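Prepilin-like protein (Thermus thermophilus, PDB 6QVF) is a type IV pilin-like protein associated with natural competence that probably serves as a DNA receptor at the pilus tip. Local coordinates at residues B[28-33]-B[134-139]; B[15-20]-B[98-103]. One frame throughout, in Å; residues are numbered along the deposited sequence.

Contact 1: B[28-33]-B[134-139]; sequences EVLKSE and LGRRVT
Leu30 of helix 2-30 meets Val138 and Arg136 on strand 131-139, outermost in the sheet of this chain, dividing its two methyl groups between an apolar and a charged neighbour. From CB, which points toward the strand, the chain goes on to Leu30 CG, set anti to the carbonyl carbon (chi1 -74°) and 3.9 Å from Val138 CG1. Of the two tips, Leu30 CD2 continues onto the same methyl, 3.6 Å from Val138 CG1. The other, Leu30 CD1, meets the guanidinium obliquely, 3.4 Å from Arg136 NH2 and 4.0 Å from Arg136 CZ. The arginine reaches this spot stretched, CG anti to the backbone N (chi1 179°), and crosses the leucine at about a right angle. One residue earlier, Val29 CG1 lies 4.1 Å from Val138 CG1, the two side chains alongside and oppositely directed, so a single valine methyl serves both residues. With an alanine in place of Leu30, Val138 CG1 would probably lose much of its cover from the helix, and the Arg136 guanidinium would be freer to turn. Val29 and Val138 are buried, Val29 covered also by Val118, Val120 and Phe60, while Leu30 and Arg136 are partly exposed. A strand of the second subunit pairs antiparallel with residues 134-137 and prolongs the sheet. A long N-terminal helix laid on an antiparallel sheet in this way is the hallmark of the type IV pilin fold.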
ATOM      1  N   GLU B  28      -0.048   6.653 -14.996  1.00 16.25           N
ATOM      2  CA  GLU B  28       1.198   7.144 -15.590  1.00 17.60           C
ATOM      3  C   GLU B  28       2.251   6.038 -15.649  1.00 17.53           C
ATOM      4  O   GLU B  28       2.922   5.874 -16.636  1.00 17.88           O
ATOM      5  CB  GLU B  28       1.734   8.323 -14.806  1.00 20.99           C
ATOM      6  CG  GLU B  28       0.757   9.479 -14.874  1.00 28.12           C
ATOM      7  CD  GLU B  28       1.347  10.738 -15.417  1.00 43.11           C
ATOM      8  OE1 GLU B  28       1.611  10.735 -16.642  1.00 55.30           O
ATOM      9  OE2 GLU B  28       1.562  11.693 -14.615  1.00 53.42           O
ATOM     10  N   VAL B  29       2.374   5.254 -14.585  1.00 15.22           N
ATOM     11  CA  VAL B  29       3.333   4.175 -14.534  1.00 15.53           C
ATOM     12  C   VAL B  29       3.000   3.120 -15.606  1.00 14.55           C
ATOM     13  O   VAL B  29       3.921   2.508 -16.162  1.00 16.28           O
ATOM     14  CB  VAL B  29       3.367   3.562 -13.129  1.00 17.15           C
ATOM     15  CG1 VAL B  29       4.205   2.296 -13.094  1.00 18.42           C
ATOM     16  CG2 VAL B  29       3.865   4.570 -12.121  1.00 16.54           C
ATOM     17  N   LEU B  30       1.695   2.886 -15.861  1.00 16.25           N
ATOM     18  CA  LEU B  30       1.234   1.836 -16.756  1.00 15.53           C
ATOM     19  C   LEU B  30       1.091   2.313 -18.200  1.00 16.02           C
ATOM     20  O   LEU B  30       0.756   1.488 -19.065  1.00 18.72           O
ATOM     21  CB  LEU B  30      -0.087   1.246 -16.234  1.00 16.76           C
ATOM     22  CG  LEU B  30       0.109   0.343 -15.015  1.00 18.56           C
ATOM     23  CD1 LEU B  30      -1.160   0.165 -14.214  1.00 22.79           C
ATOM     24  CD2 LEU B  30       0.650  -1.005 -15.445  1.00 22.58           C
ATOM     25  N   LYS B  31       1.378   3.578 -18.459  1.00 16.47           N
ATOM     26  CA  LYS B  31       1.186   4.183 -19.785  1.00 18.79           C
ATOM     27  C   LYS B  31       2.188   3.591 -20.783  1.00 16.85           C
ATOM     28  O   LYS B  31       3.355   3.369 -20.459  1.00 16.70           O
ATOM     29  CB  LYS B  31       1.391   5.698 -19.658  1.00 20.87           C
ATOM     30  CG  LYS B  31       1.185   6.523 -20.913  1.00 25.07           C
ATOM     31  CD  LYS B  31       1.057   7.990 -20.589  1.00 27.05           C
ATOM     32  CE  LYS B  31       2.296   8.610 -20.006  1.00 30.04           C
ATOM     33  NZ  LYS B  31       2.146  10.072 -19.844  1.00 32.63           N
ATOM     34  N   SER B  32       1.763   3.448 -22.038  1.00 17.53           N
ATOM     35  CA  SER B  32       2.644   3.058 -23.128  1.00 18.29           C
ATOM     36  C   SER B  32       2.356   3.974 -24.308  1.00 19.83           C
ATOM     37  O   SER B  32       1.267   4.603 -24.370  1.00 22.03           O
ATOM     38  CB  SER B  32       2.504   1.627 -23.491  1.00 21.08           C
ATOM     39  OG  SER B  32       1.240   1.316 -24.030  1.00 24.29           O
ATOM     40  N   GLU B  33       3.320   4.023 -25.240  1.00 20.97           N
ATOM     41  CA  GLU B  33       3.225   4.845 -26.446  1.00 22.37           C
ATOM     42  C   GLU B  33       3.943   4.119 -27.577  1.00 22.28           C
ATOM     43  O   GLU B  33       4.916   3.364 -27.343  1.00 22.42           O
ATOM     44  CB  GLU B  33       3.836   6.194 -26.063  1.00 31.44           C
ATOM     45  CG  GLU B  33       4.172   7.171 -27.142  1.00 37.93           C
ATOM     46  CD  GLU B  33       4.893   8.388 -26.597  1.00 44.28           C
ATOM     47  OE1 GLU B  33       4.725   8.707 -25.396  1.00 36.43           O
ATOM     48  OE2 GLU B  33       5.629   9.024 -27.372  1.00 48.19           O
ATOM     49  N   LEU B 134      -2.839   5.373   1.026  1.00 15.34           N
ATOM     50  CA  LEU B 134      -3.110   4.286   0.109  1.00 14.20           C
ATOM     51  C   LEU B 134      -1.874   4.015  -0.751  1.00 15.32           C
ATOM     52  O   LEU B 134      -1.125   4.904  -1.076  1.00 15.93           O
ATOM     53  CB  LEU B 134      -4.275   4.617  -0.816  1.00 13.38           C
ATOM     54  CG  LEU B 134      -5.581   4.995  -0.134  1.00 15.26           C
ATOM     55  CD1 LEU B 134      -6.591   5.429  -1.168  1.00 16.05           C
ATOM     56  CD2 LEU B 134      -6.136   3.857   0.695  1.00 16.41           C
ATOM     57  N   GLY B 135      -1.735   2.766  -1.145  1.00 13.89           N
ATOM     58  CA  GLY B 135      -0.672   2.321  -2.014  1.00 13.58           C
ATOM     59  C   GLY B 135      -1.178   1.416  -3.115  1.00 13.71           C
ATOM     60  O   GLY B 135      -2.188   0.743  -2.994  1.00 13.21           O
ATOM     61  N   ARG B 136      -0.436   1.419  -4.215  1.00 12.88           N
ATOM     62  CA  ARG B 136      -0.615   0.440  -5.244  1.00 14.06           C
ATOM     63  C   ARG B 136       0.761  -0.087  -5.644  1.00 13.75           C
ATOM     64  O   ARG B 136       1.705   0.680  -5.788  1.00 13.96           O
ATOM     65  CB  ARG B 136      -1.366   1.018  -6.455  1.00 14.09           C
ATOM     66  CG  ARG B 136      -1.561   0.010  -7.570  1.00 14.19           C
ATOM     67  CD  ARG B 136      -2.568   0.408  -8.646  1.00 15.41           C
ATOM     68  NE  ARG B 136      -2.640  -0.621  -9.680  1.00 15.96           N
ATOM     69  CZ  ARG B 136      -3.184  -0.449 -10.860  1.00 19.02           C
ATOM     70  NH1 ARG B 136      -3.796   0.709 -11.113  1.00 19.17           N
ATOM     71  NH2 ARG B 136      -3.025  -1.400 -11.789  1.00 19.88           N
ATOM     72  N   ARG B 137       0.825  -1.397  -5.819  1.00 12.89           N
ATOM     73  CA  ARG B 137       2.039  -2.108  -6.256  1.00 13.76           C
ATOM     74  C   ARG B 137       1.846  -2.551  -7.703  1.00 13.53           C
ATOM     75  O   ARG B 137       0.941  -3.328  -7.977  1.00 14.74           O
ATOM     76  CB  ARG B 137       2.279  -3.334  -5.381  1.00 14.29           C
ATOM     77  CG  ARG B 137       3.555  -4.091  -5.682  1.00 15.01           C
ATOM     78  CD  ARG B 137       3.785  -5.224  -4.711  1.00 16.20           C
ATOM     79  NE  ARG B 137       5.081  -5.918  -4.875  1.00 17.24           N
ATOM     80  CZ  ARG B 137       5.255  -7.017  -5.589  1.00 19.65           C
ATOM     81  NH1 ARG B 137       4.230  -7.558  -6.225  1.00 21.02           N
ATOM     82  NH2 ARG B 137       6.457  -7.591  -5.594  1.00 23.47           N
ATOM     83  N   VAL B 138       2.718  -2.069  -8.578  1.00 13.93           N
ATOM     84  CA  VAL B 138       2.646  -2.339  -9.999  1.00 13.05           C
ATOM     85  C   VAL B 138       3.908  -3.105 -10.391  1.00 14.98           C
ATOM     86  O   VAL B 138       5.007  -2.657 -10.070  1.00 16.32           O
ATOM     87  CB  VAL B 138       2.528  -1.027 -10.802  1.00 14.55           C
ATOM     88  CG1 VAL B 138       2.375  -1.323 -12.268  1.00 17.80           C
ATOM     89  CG2 VAL B 138       1.356  -0.148 -10.343  1.00 18.34           C
ATOM     90  N   THR B 139       3.764  -4.186 -11.139  1.00 15.72           N
ATOM     91  CA  THR B 139       4.904  -4.899 -11.648  1.00 16.54           C
ATOM     92  C   THR B 139       4.971  -4.768 -13.156  1.00 17.26           C
ATOM     93  O   THR B 139       4.023  -4.374 -13.846  1.00 15.61           O
ATOM     94  CB  THR B 139       4.951  -6.375 -11.253  1.00 18.53           C
ATOM     95  OG1 THR B 139       4.062  -7.111 -12.098  1.00 19.82           O
ATOM     96  CG2 THR B 139       4.580  -6.598  -9.803  1.00 19.10           C
TER

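Contact 2: B[15-20]-B[98-103]; sequences KAAAVQ and FGIPVA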
ATOM      1  N   LYS B  15     -10.328  10.136   1.765  1.00 17.86           N
ATOM      2  CA  LYS B  15     -10.126   8.891   1.009  1.00 18.47           C
ATOM      3  C   LYS B  15     -10.373   9.110  -0.481  1.00 19.01           C
ATOM      4  O   LYS B  15      -9.621   8.571  -1.348  1.00 17.84           O
ATOM      5  CB  LYS B  15     -11.014   7.742   1.504  1.00 21.56           C
ATOM      6  CG  LYS B  15     -10.507   6.410   0.993  1.00 28.76           C
ATOM      7  CD  LYS B  15     -11.512   5.444   0.644  1.00 37.13           C
ATOM      8  CE  LYS B  15     -12.544   5.179   1.705  1.00 42.09           C
ATOM      9  NZ  LYS B  15     -13.691   4.484   1.066  1.00 56.98           N
ATOM     10  N   ALA B  16     -11.445   9.814  -0.822  1.00 19.78           N
ATOM     11  CA  ALA B  16     -11.745  10.049  -2.245  1.00 21.05           C
ATOM     12  C   ALA B  16     -10.606  10.828  -2.928  1.00 18.15           C
ATOM     13  O   ALA B  16     -10.257  10.538  -4.089  1.00 19.25           O
ATOM     14  CB  ALA B  16     -13.052  10.775  -2.382  1.00 20.92           C
ATOM     15  N   ALA B  17     -10.029  11.807  -2.250  1.00 19.15           N
ATOM     16  CA  ALA B  17      -8.931  12.589  -2.804  1.00 19.62           C
ATOM     17  C   ALA B  17      -7.702  11.681  -3.014  1.00 18.42           C
ATOM     18  O   ALA B  17      -7.047  11.726  -4.073  1.00 18.17           O
ATOM     19  CB  ALA B  17      -8.586  13.716  -1.884  1.00 20.56           C
ATOM     20  N   ALA B  18      -7.400  10.833  -2.021  1.00 17.46           N
ATOM     21  CA  ALA B  18      -6.279   9.917  -2.154  1.00 16.20           C
ATOM     22  C   ALA B  18      -6.500   8.989  -3.351  1.00 16.90           C
ATOM     23  O   ALA B  18      -5.545   8.737  -4.099  1.00 16.39           O
ATOM     24  CB  ALA B  18      -6.090   9.120  -0.896  1.00 17.80           C
ATOM     25  N   VAL B  19      -7.705   8.420  -3.496  1.00 17.45           N
ATOM     26  CA  VAL B  19      -7.963   7.476  -4.582  1.00 17.23           C
ATOM     27  C   VAL B  19      -7.680   8.148  -5.933  1.00 17.59           C
ATOM     28  O   VAL B  19      -7.113   7.514  -6.853  1.00 17.33           O
ATOM     29  CB  VAL B  19      -9.406   6.925  -4.507  1.00 19.28           C
ATOM     30  CG1 VAL B  19      -9.825   6.267  -5.813  1.00 21.18           C
ATOM     31  CG2 VAL B  19      -9.496   5.913  -3.380  1.00 18.89           C
ATOM     32  N   GLN B  20      -8.178   9.380  -6.106  1.00 18.08           N
ATOM     33  CA  GLN B  20      -8.093  10.101  -7.385  1.00 19.07           C
ATOM     34  C   GLN B  20      -6.614  10.247  -7.788  1.00 16.03           C
ATOM     35  O   GLN B  20      -6.204  10.004  -8.930  1.00 18.26           O
ATOM     36  CB  GLN B  20      -8.762  11.469  -7.216  1.00 25.07           C
ATOM     37  CG  GLN B  20      -8.812  12.281  -8.483  1.00 33.53           C
ATOM     38  CD  GLN B  20      -9.388  13.665  -8.280  1.00 32.22           C
ATOM     39  OE1 GLN B  20      -8.782  14.629  -8.708  1.00 43.81           O
ATOM     40  NE2 GLN B  20     -10.555  13.766  -7.641  1.00 38.12           N
ATOM     41  N   PHE B  98      -9.957  19.490  -3.870  1.00 33.26           N
ATOM     42  CA  PHE B  98     -11.037  20.118  -3.061  1.00 38.07           C
ATOM     43  C   PHE B  98     -10.514  20.504  -1.672  1.00 32.86           C
ATOM     44  O   PHE B  98     -11.141  20.191  -0.645  1.00 37.85           O
ATOM     45  CB  PHE B  98     -12.237  19.173  -2.955  1.00 39.78           C
ATOM     46  CG  PHE B  98     -12.854  18.823  -4.287  1.00 46.07           C
ATOM     47  CD1 PHE B  98     -13.300  19.830  -5.135  1.00 50.68           C
ATOM     48  CD2 PHE B  98     -12.943  17.505  -4.721  1.00 48.28           C
ATOM     49  CE1 PHE B  98     -13.870  19.519  -6.359  1.00 56.05           C
ATOM     50  CE2 PHE B  98     -13.506  17.204  -5.956  1.00 52.05           C
ATOM     51  CZ  PHE B  98     -13.961  18.212  -6.775  1.00 54.72           C
ATOM     52  N   GLY B  99      -9.364  21.180  -1.659  1.00 29.59           N
ATOM     53  CA  GLY B  99      -8.772  21.739  -0.476  1.00 31.37           C
ATOM     54  C   GLY B  99      -8.045  20.720   0.368  1.00 31.05           C
ATOM     55  O   GLY B  99      -7.597  21.071   1.442  1.00 30.20           O
ATOM     56  N   ILE B 100      -7.895  19.483  -0.139  1.00 27.37           N
ATOM     57  CA  ILE B 100      -7.227  18.427   0.600  1.00 23.61           C
ATOM     58  C   ILE B 100      -5.887  18.147  -0.066  1.00 21.34           C
ATOM     59  O   ILE B 100      -5.840  17.668  -1.191  1.00 23.63           O
ATOM     60  CB  ILE B 100      -8.076  17.153   0.680  1.00 22.87           C
ATOM     61  CG1 ILE B 100      -9.433  17.401   1.336  1.00 26.13           C
ATOM     62  CG2 ILE B 100      -7.293  16.052   1.405  1.00 22.14           C
ATOM     63  CD1 ILE B 100     -10.449  16.330   1.021  1.00 24.99           C
ATOM     64  N   PRO B 101      -4.765  18.460   0.605  1.00 22.45           N
ATOM     65  CA  PRO B 101      -3.448  18.132   0.071  1.00 21.49           C
ATOM     66  C   PRO B 101      -3.244  16.612   0.078  1.00 20.70           C
ATOM     67  O   PRO B 101      -3.442  15.974   1.096  1.00 22.74           O
ATOM     68  CB  PRO B 101      -2.444  18.791   1.022  1.00 24.12           C
ATOM     69  CG  PRO B 101      -3.253  19.413   2.146  1.00 32.73           C
ATOM     70  CD  PRO B 101      -4.703  19.030   1.954  1.00 27.83           C
ATOM     71  N   VAL B 102      -2.741  16.083  -1.048  1.00 19.50           N
ATOM     72  CA  VAL B 102      -2.400  14.718  -1.178  1.00 18.90           C
ATOM     73  C   VAL B 102      -0.932  14.622  -1.588  1.00 17.67           C
ATOM     74  O   VAL B 102      -0.581  14.953  -2.730  1.00 19.60           O
ATOM     75  CB  VAL B 102      -3.287  14.026  -2.229  1.00 19.22           C
ATOM     76  CG1 VAL B 102      -3.005  12.540  -2.239  1.00 18.39           C
ATOM     77  CG2 VAL B 102      -4.785  14.294  -1.970  1.00 19.58           C
ATOM     78  N   ALA B 103      -0.081  14.129  -0.675  1.00 17.44           N
ATOM     79  CA  ALA B 103       1.315  13.802  -1.002  1.00 16.95           C
ATOM     80  C   ALA B 103       1.302  12.530  -1.830  1.00 16.85           C
ATOM     81  O   ALA B 103       0.516  11.610  -1.563  1.00 16.51           O
ATOM     82  CB  ALA B 103       2.114  13.606   0.237  1.00 19.25           C
TER
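Ala17 and Ala18 of helix 2-30 lie against Ile100 and Val102 of strand 100-108, with local axes 8.7 Å apart at closest approach and crossing at -42°. The closest CA pairs are Ala17 CA to Ile100 CA at 7.0 Å and Ala18 CA to Val102 CA at 6.2 Å. Such spacing is compatible with the single methyl groups that the helix offers here. Ahead of the strand, Phe98 and Gly99 both have positive phi, with values near those of a type I' turn, and they reverse the chain in a tight beta hairpin between strands 92-97 and 100-108.

The side chains meet through carbon atoms alone, centred on Val102. Its CG1 stands anti to the backbone N (chi1 -174°), which splits the two methyls between successive helix residues. Val102 CG2 packs 3.8 Å from Ala17 CB and also makes a contact with the helix backbone, 4.0 Å from Ala17 O. Val102 CG1 instead faces the main chain one residue on, 4.2 Å from Ala18 CA. Ile100 adds its short branch to the same alanine methyl, with Ile100 CG2 4.2 Å from Ala17 CB.

All four residues are buried, and the neighbouring strands complete the enclosure. Ile97 of strand 92-97 touches both Ala17 and Val102, while Val122 and Ala124 of strand 117-125 reach Ala18 and Val102. Leu134 of strand 131-139 closes on Ala18 beyond them, and Val21 of the same helix rests on Val102.

In the fold
Contacts 1 and 2 are successive places where helix 2-30 lies on one four-stranded antiparallel sheet, with centres about 18 Å apart. Contact 2 uses strand 100-108, inside the sheet, whereas contact 1 uses strand 131-139, at its edge within the chain. Leu134 joins them directly: its CD1 packs 3.7 Å from Val19 CG2 and 3.7 Å from Ala18 CB. Along the chain the segments alternate, so the two contacts interlock in sequence. The centre of contact 1 is about 5 Å from the centre of the chain, that of contact 2 about 18 Å. Just past residues 134-139, the Cys140-Cys155 disulfide ties the following segment back to the strand end.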